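Local coordinates for KLLA0C04147p (Kluyveromyces lactis, PDB 5H2D), which binds ergosterol in its oxysterol-binding (ORD) domain, the part of the longer Osh1 protein in this crystal, and probably transfers sterols between membranes, at residues G263-I268 with K280-P285; R98-V102 with E198-T202. All coordinates share one frame; numbering follows the deposited sequence.

Contact 1 (G263-I268 with K280-P285); sequences GGKEWI and KKVLKP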
ATOM      1  N   GLY A 263      13.502 -24.864 -10.174  1.00 28.21           N
ATOM      2  CA  GLY A 263      13.879 -24.961  -8.783  1.00 25.76           C
ATOM      3  C   GLY A 263      15.327 -24.657  -8.493  1.00 20.02           C
ATOM      4  O   GLY A 263      15.776 -24.888  -7.367  1.00 28.06           O
ATOM      5  N   GLY A 264      16.069 -24.151  -9.466  1.00 25.09           N
ATOM      6  CA  GLY A 264      17.426 -23.718  -9.217  1.00 26.16           C
ATOM      7  C   GLY A 264      17.477 -22.403  -8.471  1.00 26.10           C
ATOM      8  O   GLY A 264      16.885 -21.413  -8.915  1.00 25.69           O
ATOM      9  N   LYS A 265      18.173 -22.377  -7.340  1.00 24.45           N
ATOM     10  CA  LYS A 265      18.311 -21.140  -6.575  1.00 21.19           C
ATOM     11  C   LYS A 265      19.235 -20.181  -7.319  1.00 26.95           C
ATOM     12  O   LYS A 265      20.379 -20.527  -7.632  1.00 25.79           O
ATOM     13  CB  LYS A 265      18.841 -21.442  -5.174  1.00 25.57           C
ATOM     14  CG  LYS A 265      18.915 -20.230  -4.254  1.00 26.95           C
ATOM     15  CD  LYS A 265      19.450 -20.594  -2.879  1.00 25.79           C
ATOM     16  CE  LYS A 265      18.431 -21.370  -2.066  1.00 26.26           C
ATOM     17  NZ  LYS A 265      18.997 -21.802  -0.753  1.00 30.07           N
ATOM     18  N   GLU A 266      18.735 -18.984  -7.632  1.00 21.22           N
ATOM     19  CA  GLU A 266      19.494 -18.009  -8.402  1.00 21.50           C
ATOM     20  C   GLU A 266      19.973 -16.830  -7.581  1.00 20.54           C
ATOM     21  O   GLU A 266      21.047 -16.290  -7.859  1.00 20.19           O
ATOM     22  CB  GLU A 266      18.652 -17.478  -9.571  1.00 22.23           C
ATOM     23  CG  GLU A 266      18.263 -18.535 -10.606  1.00 24.47           C
ATOM     24  CD  GLU A 266      19.148 -18.490 -11.841  1.00 27.75           C
ATOM     25  OE1 GLU A 266      20.236 -17.867 -11.780  1.00 26.99           O
ATOM     26  OE2 GLU A 266      18.743 -19.053 -12.883  1.00 29.79           O
ATOM     27  N   TRP A 267      19.194 -16.409  -6.586  1.00 17.93           N
ATOM     28  CA  TRP A 267      19.512 -15.240  -5.781  1.00 21.40           C
ATOM     29  C   TRP A 267      19.004 -15.469  -4.366  1.00 19.77           C
ATOM     30  O   TRP A 267      18.011 -16.170  -4.156  1.00 17.39           O
ATOM     31  CB  TRP A 267      18.868 -13.958  -6.342  1.00 17.64           C
ATOM     32  CG  TRP A 267      19.096 -13.698  -7.799  1.00 17.27           C
ATOM     33  CD1 TRP A 267      18.325 -14.132  -8.844  1.00 20.20           C
ATOM     34  CD2 TRP A 267      20.145 -12.912  -8.375  1.00 18.08           C
ATOM     35  NE1 TRP A 267      18.837 -13.671 -10.032  1.00 20.62           N
ATOM     36  CE2 TRP A 267      19.957 -12.923  -9.774  1.00 20.27           C
ATOM     37  CE3 TRP A 267      21.221 -12.202  -7.845  1.00 17.80           C
ATOM     38  CZ2 TRP A 267      20.810 -12.256 -10.648  1.00 19.33           C
ATOM     39  CZ3 TRP A 267      22.066 -11.533  -8.711  1.00 21.17           C
ATOM     40  CH2 TRP A 267      21.854 -11.562 -10.099  1.00 21.64           C
ATOM     41  N   ILE A 268      19.709 -14.888  -3.395  1.00 18.00           N
ATOM     42  CA  ILE A 268      19.205 -14.770  -2.033  1.00 20.08           C
ATOM     43  C   ILE A 268      19.309 -13.303  -1.645  1.00 17.99           C
ATOM     44  O   ILE A 268      20.080 -12.537  -2.223  1.00 17.92           O
ATOM     45  CB  ILE A 268      19.964 -15.651  -1.017  1.00 20.01           C
ATOM     46  CG1 ILE A 268      21.470 -15.370  -1.088  1.00 22.62           C
ATOM     47  CG2 ILE A 268      19.626 -17.131  -1.230  1.00 21.48           C
ATOM     48  CD1 ILE A 268      22.296 -16.146  -0.073  1.00 29.08           C
ATOM     49  N   LYS A 280      22.698 -11.336  -3.159  1.00 18.69           N
ATOM     50  CA  LYS A 280      23.850 -11.906  -3.843  1.00 20.71           C
ATOM     51  C   LYS A 280      23.385 -12.983  -4.809  1.00 18.72           C
ATOM     52  O   LYS A 280      22.344 -13.619  -4.611  1.00 17.10           O
ATOM     53  CB  LYS A 280      24.859 -12.488  -2.847  1.00 25.65           C
ATOM     54  CG  LYS A 280      24.427 -13.790  -2.225  1.00 25.90           C
ATOM     55  CD  LYS A 280      24.935 -13.894  -0.792  1.00 36.31           C
ATOM     56  CE  LYS A 280      26.364 -13.415  -0.688  1.00 32.90           C
ATOM     57  NZ  LYS A 280      27.246 -14.151  -1.643  1.00 39.39           N
ATOM     58  N   LYS A 281      24.162 -13.164  -5.872  1.00 19.24           N
ATOM     59  CA  LYS A 281      23.926 -14.266  -6.786  1.00 21.43           C
ATOM     60  C   LYS A 281      24.340 -15.571  -6.128  1.00 23.69           C
ATOM     61  O   LYS A 281      25.397 -15.658  -5.495  1.00 22.09           O
ATOM     62  CB  LYS A 281      24.714 -14.065  -8.083  1.00 20.24           C
ATOM     63  CG  LYS A 281      24.395 -15.090  -9.176  1.00 19.95           C
ATOM     64  CD  LYS A 281      23.147 -14.674  -9.961  1.00 21.13           C
ATOM     65  CE  LYS A 281      22.693 -15.743 -10.964  1.00 22.47           C
ATOM     66  NZ  LYS A 281      22.434 -17.064 -10.334  1.00 22.37           N
ATOM     67  N   VAL A 282      23.493 -16.575  -6.265  1.00 18.08           N
ATOM     68  CA  VAL A 282      23.806 -17.933  -5.838  1.00 23.64           C
ATOM     69  C   VAL A 282      24.398 -18.668  -7.032  1.00 25.07           C
ATOM     70  O   VAL A 282      23.815 -18.666  -8.122  1.00 25.64           O
ATOM     71  CB  VAL A 282      22.552 -18.644  -5.307  1.00 24.66           C
ATOM     72  CG1 VAL A 282      22.855 -20.100  -5.000  1.00 25.08           C
ATOM     73  CG2 VAL A 282      22.036 -17.934  -4.055  1.00 22.52           C
ATOM     74  N   LEU A 283      25.566 -19.280  -6.829  1.00 26.10           N
ATOM     75  CA  LEU A 283      26.358 -19.804  -7.937  1.00 30.61           C
ATOM     76  C   LEU A 283      26.089 -21.273  -8.224  1.00 31.11           C
ATOM     77  O   LEU A 283      26.216 -21.704  -9.376  1.00 34.96           O
ATOM     78  CB  LEU A 283      27.846 -19.602  -7.646  1.00 30.60           C
ATOM     79  CG  LEU A 283      28.167 -18.182  -7.182  1.00 29.09           C
ATOM     80  CD1 LEU A 283      29.600 -18.080  -6.685  1.00 30.96           C
ATOM     81  CD2 LEU A 283      27.907 -17.193  -8.312  1.00 28.00           C
ATOM     82  N   LYS A 284      25.725 -22.048  -7.204  1.00 29.93           N
ATOM     83  CA  LYS A 284      25.347 -23.442  -7.370  1.00 31.75           C
ATOM     84  C   LYS A 284      23.842 -23.569  -7.199  1.00 32.94           C
ATOM     85  O   LYS A 284      23.337 -23.299  -6.100  1.00 32.74           O
ATOM     86  CB  LYS A 284      26.076 -24.315  -6.353  1.00 32.93           C
ATOM     87  CG  LYS A 284      27.595 -24.246  -6.452  1.00 36.83           C
ATOM     88  CD  LYS A 284      28.237 -24.516  -5.103  1.00 35.38           C
ATOM     89  CE  LYS A 284      29.754 -24.553  -5.193  1.00 42.59           C
ATOM     90  NZ  LYS A 284      30.256 -25.881  -5.647  1.00 38.27           N
ATOM     91  N   PRO A 285      23.088 -23.969  -8.227  1.00 33.32           N
ATOM     92  CA  PRO A 285      21.617 -23.947  -8.110  1.00 29.21           C
ATOM     93  C   PRO A 285      21.067 -24.800  -6.980  1.00 34.43           C
ATOM     94  O   PRO A 285      19.937 -24.557  -6.541  1.00 31.16           O
ATOM     95  CB  PRO A 285      21.146 -24.457  -9.481  1.00 32.34           C
ATOM     96  CG  PRO A 285      22.341 -25.132 -10.091  1.00 33.03           C
ATOM     97  CD  PRO A 285      23.529 -24.389  -9.567  1.00 34.91           C
TER
HETATM   98  O   HOH W   1      17.738 -26.342  -6.042  1.00 37.49           O
HETATM   99  O   HOH W   2      22.366 -20.796  -9.477  1.00 33.86           O
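I268 and K280 form an antiparallel hydrogen-bonded pair, I268 N giving to K280 O at 3.2 Å and K280 N to I268 O, with W267 and K281 as the adjoining non-hydrogen-bonded pair. Beyond the regular ladder the chains stay linked: V282 N donates to E266 O at 2.9 Å, K265 N donates to P285 O, and one water donates to both K265 O and V282 O. K281 does most of the side-chain work. With CG anti to the backbone N (chi1 -173°) and a bend at chi2 (84°), its chain passes over one face of the W267 indole, K281 CD sitting almost over the middle of the six-membered ring of W267, 3.3 Å from its centroid, in a CH-pi contact. The ammonium goes on to E266, meeting OE1 on its anti side in a salt bridge (K281 NZ to E266 OE1, 2.8 Å). It also bonds E266 O in the carbonyl plane and, within its own segment, V282 O, so three acceptors grip it; NZ remains over the five-membered ring of W267, a fairly long cation-pi approach of 5.0 Å to the centroid. These strands, 265-272 and 276-281, make a beta hairpin, and the first carries a classic beta bulge where E266 and W267 both face V258 of strand 253-259. Both bulge side chains have polar partners beyond the hairpin: W267 NE1 bonds T96 OG1 and E266 OE2 bonds N260 ND2. On the opposite face from W267, I268 and K280 run side by side, I268 CG1 lying 3.5 Å from K280 CG, while K280 NZ reaches G312 O. V282 points at the first strand, CG2 touching I268 CG2 at 3.8 Å and packing on the methylenes of K265; K265 NZ leads away to S287 O and E289 O.

Contact 2 (R98-V102 with E198-T202); sequences RLLYV and EELYT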
ATOM      1  N   ARG A  98      14.769  -9.761 -12.403  1.00 18.13           N
ATOM      2  CA  ARG A  98      13.536  -8.989 -12.283  1.00 18.28           C
ATOM      3  C   ARG A  98      12.759  -9.421 -11.046  1.00 19.67           C
ATOM      4  O   ARG A  98      12.274  -8.577 -10.281  1.00 17.19           O
ATOM      5  CB  ARG A  98      12.681  -9.140 -13.541  1.00 20.12           C
ATOM      6  CG  ARG A  98      13.386  -8.680 -14.805  1.00 18.52           C
ATOM      7  CD  ARG A  98      12.412  -8.291 -15.917  1.00 19.84           C
ATOM      8  NE  ARG A  98      11.718  -9.445 -16.487  1.00 22.03           N
ATOM      9  CZ  ARG A  98      12.217 -10.199 -17.465  1.00 24.06           C
ATOM     10  NH1 ARG A  98      11.529 -11.234 -17.929  1.00 22.22           N
ATOM     11  NH2 ARG A  98      13.415  -9.920 -17.959  1.00 26.53           N
ATOM     12  N   LEU A  99      12.645 -10.732 -10.822  1.00 16.69           N
ATOM     13  CA  LEU A  99      11.908 -11.222  -9.662  1.00 17.13           C
ATOM     14  C   LEU A  99      12.571 -10.790  -8.357  1.00 16.33           C
ATOM     15  O   LEU A  99      11.884 -10.449  -7.391  1.00 16.18           O
ATOM     16  CB  LEU A  99      11.767 -12.743  -9.723  1.00 18.37           C
ATOM     17  CG  LEU A  99      11.007 -13.406  -8.577  1.00 16.48           C
ATOM     18  CD1 LEU A  99       9.680 -12.674  -8.287  1.00 16.90           C
ATOM     19  CD2 LEU A  99      10.747 -14.885  -8.829  1.00 20.65           C
ATOM     20  N   LEU A 100      13.903 -10.808  -8.298  1.00 16.45           N
ATOM     21  CA  LEU A 100      14.585 -10.346  -7.092  1.00 17.47           C
ATOM     22  C   LEU A 100      14.155  -8.929  -6.732  1.00 17.63           C
ATOM     23  O   LEU A 100      13.848  -8.628  -5.566  1.00 17.45           O
ATOM     24  CB  LEU A 100      16.101 -10.409  -7.286  1.00 18.53           C
ATOM     25  CG  LEU A 100      16.957  -9.815  -6.159  1.00 16.24           C
ATOM     26  CD1 LEU A 100      16.803 -10.626  -4.870  1.00 16.85           C
ATOM     27  CD2 LEU A 100      18.414  -9.714  -6.579  1.00 16.26           C
ATOM     28  N   TYR A 101      14.142  -8.039  -7.721  1.00 16.99           N
ATOM     29  CA  TYR A 101      13.792  -6.652  -7.443  1.00 16.18           C
ATOM     30  C   TYR A 101      12.296  -6.486  -7.179  1.00 16.43           C
ATOM     31  O   TYR A 101      11.916  -5.659  -6.342  1.00 15.13           O
ATOM     32  CB  TYR A 101      14.291  -5.758  -8.579  1.00 16.76           C
ATOM     33  CG  TYR A 101      15.756  -5.395  -8.404  1.00 18.17           C
ATOM     34  CD1 TYR A 101      16.745  -6.374  -8.467  1.00 20.01           C
ATOM     35  CD2 TYR A 101      16.147  -4.087  -8.168  1.00 16.09           C
ATOM     36  CE1 TYR A 101      18.077  -6.055  -8.287  1.00 20.42           C
ATOM     37  CE2 TYR A 101      17.477  -3.758  -7.986  1.00 18.19           C
ATOM     38  CZ  TYR A 101      18.440  -4.749  -8.057  1.00 23.60           C
ATOM     39  OH  TYR A 101      19.777  -4.450  -7.890  1.00 22.26           O
ATOM     40  N   VAL A 102      11.442  -7.267  -7.851  1.00 16.26           N
ATOM     41  CA  VAL A 102      10.020  -7.291  -7.491  1.00 15.11           C
ATOM     42  C   VAL A 102       9.860  -7.690  -6.030  1.00 15.66           C
ATOM     43  O   VAL A 102       9.116  -7.053  -5.267  1.00 15.27           O
ATOM     44  CB  VAL A 102       9.233  -8.235  -8.423  1.00 15.58           C
ATOM     45  CG1 VAL A 102       7.851  -8.552  -7.838  1.00 15.44           C
ATOM     46  CG2 VAL A 102       9.079  -7.622  -9.807  1.00 15.03           C
ATOM     47  N   GLU A 198       5.282  -9.093 -21.716  1.00 27.64           N
ATOM     48  CA  GLU A 198       4.626  -8.639 -20.493  1.00 24.36           C
ATOM     49  C   GLU A 198       4.362  -9.830 -19.581  1.00 22.05           C
ATOM     50  O   GLU A 198       3.885 -10.878 -20.026  1.00 24.21           O
ATOM     51  CB  GLU A 198       3.321  -7.923 -20.849  1.00 25.41           C
ATOM     52  CG  GLU A 198       2.577  -7.315 -19.672  1.00 25.30           C
ATOM     53  CD  GLU A 198       1.375  -6.501 -20.120  1.00 24.17           C
ATOM     54  OE1 GLU A 198       1.520  -5.278 -20.312  1.00 28.28           O
ATOM     55  OE2 GLU A 198       0.285  -7.086 -20.297  1.00 34.68           O
ATOM     56  N   GLU A 199       4.693  -9.679 -18.294  1.00 21.04           N
ATOM     57  CA  GLU A 199       4.645 -10.787 -17.350  1.00 16.97           C
ATOM     58  C   GLU A 199       3.908 -10.375 -16.080  1.00 18.43           C
ATOM     59  O   GLU A 199       3.927  -9.207 -15.687  1.00 20.03           O
ATOM     60  CB  GLU A 199       6.060 -11.278 -16.994  1.00 18.64           C
ATOM     61  CG  GLU A 199       6.923 -10.205 -16.364  1.00 19.56           C
ATOM     62  CD  GLU A 199       8.366 -10.614 -16.223  1.00 20.41           C
ATOM     63  OE1 GLU A 199       9.132  -9.853 -15.596  1.00 20.76           O
ATOM     64  OE2 GLU A 199       8.731 -11.682 -16.762  1.00 22.73           O
ATOM     65  N   LEU A 200       3.273 -11.353 -15.440  1.00 16.73           N
ATOM     66  CA  LEU A 200       2.451 -11.131 -14.254  1.00 17.00           C
ATOM     67  C   LEU A 200       3.047 -11.834 -13.046  1.00 18.63           C
ATOM     68  O   LEU A 200       3.246 -13.052 -13.071  1.00 18.30           O
ATOM     69  CB  LEU A 200       1.027 -11.641 -14.471  1.00 19.04           C
ATOM     70  CG  LEU A 200       0.123 -11.624 -13.236  1.00 18.16           C
ATOM     71  CD1 LEU A 200      -0.131 -10.182 -12.798  1.00 18.20           C
ATOM     72  CD2 LEU A 200      -1.191 -12.348 -13.509  1.00 17.61           C
ATOM     73  N   TYR A 201       3.276 -11.076 -11.972  1.00 16.23           N
ATOM     74  CA  TYR A 201       3.630 -11.620 -10.669  1.00 15.54           C
ATOM     75  C   TYR A 201       2.429 -11.491  -9.738  1.00 16.77           C
ATOM     76  O   TYR A 201       1.714 -10.488  -9.785  1.00 14.36           O
ATOM     77  CB  TYR A 201       4.819 -10.866 -10.068  1.00 17.43           C
ATOM     78  CG  TYR A 201       6.084 -10.858 -10.903  1.00 14.00           C
ATOM     79  CD1 TYR A 201       6.269  -9.939 -11.938  1.00 15.72           C
ATOM     80  CD2 TYR A 201       7.112 -11.745 -10.625  1.00 18.06           C
ATOM     81  CE1 TYR A 201       7.441  -9.931 -12.679  1.00 16.78           C
ATOM     82  CE2 TYR A 201       8.275 -11.750 -11.365  1.00 16.72           C
ATOM     83  CZ  TYR A 201       8.438 -10.842 -12.386  1.00 18.59           C
ATOM     84  OH  TYR A 201       9.614 -10.848 -13.118  1.00 20.99           O
ATOM     85  N   THR A 202       2.193 -12.496  -8.896  1.00 13.70           N
ATOM     86  CA  THR A 202       1.167 -12.374  -7.860  1.00 14.07           C
ATOM     87  C   THR A 202       1.706 -12.833  -6.510  1.00 16.20           C
ATOM     88  O   THR A 202       2.612 -13.674  -6.435  1.00 15.82           O
ATOM     89  CB  THR A 202      -0.111 -13.170  -8.192  1.00 15.82           C
ATOM     90  OG1 THR A 202       0.211 -14.559  -8.346  1.00 17.01           O
ATOM     91  CG2 THR A 202      -0.768 -12.663  -9.469  1.00 15.50           C
TER
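E199 reaches R98 with its CG set between the backbone N and the carbonyl carbon (chi1 60°) and the rest of the chain stretched out, so the carboxylate is carried off the strand toward the helix; R98 supplies a bend at chi3 that presents one edge of its guanidinium. The grip is side-on and two-pronged: R98 NE donates to E199 OE1 at 2.8 Å and R98 NH1 to E199 OE2 at 3.1 Å. Both bonds are nearly straight, and both acceptors lie in the guanidinium plane. The carboxylate is nevertheless turned, its plane 39° from that of the guanidinium. Y201 OH donates to E199 OE1 at 2.7 Å from the other face of the carboxylate, so OE1 takes two donors, and OE2, besides R98 NH1, also bonds N230 ND2. This concentration of donors would be expected to keep E199 ionised inside a buried contact. The same hydroxyl rests 3.5 Å from R98 CB, and the phenol behind it wedges against the helix. V102 CG2 sits over one ring face, toward the rim, in a CH-pi contact 4.1 Å from the Y201 centroid, while L99 CD1 comes obliquely to Y201 CE2, 3.5 Å away. Helix 95-108 thus packs against strand 199-203 of the curled antiparallel strands of the oxysterol-binding (ORD) domain, the local axes 10.9 Å apart and inclined by 40°. I190 of strand 178-190 and I228 of strand 219-230 also pack on Y201, and in the first turn of the helix R98 NH2 bonds to F92 O in the loop after helix 84-90.

Helix 95-108 is the common element. Contact 2 packs it on strand 199-203, and contact 1 supplies the indole of W267, which lies against the same helix: W267 CE3 is 4.0 Å from L100 CD2, a plain packing contact. The two centres are about 17 Å apart. Contact 1 is the more peripheral: its centre is about 29 Å from the centre of the chain, that of contact 2 about 17 Å. Both reach strands of the extended antiparallel system of the oxysterol-binding domain. The ergosterol pocket draws its 17 residues from between positions 57 and 220; the hairpin of contact 1 contributes none, and lying within that span does not by itself place contact 2 in the lining.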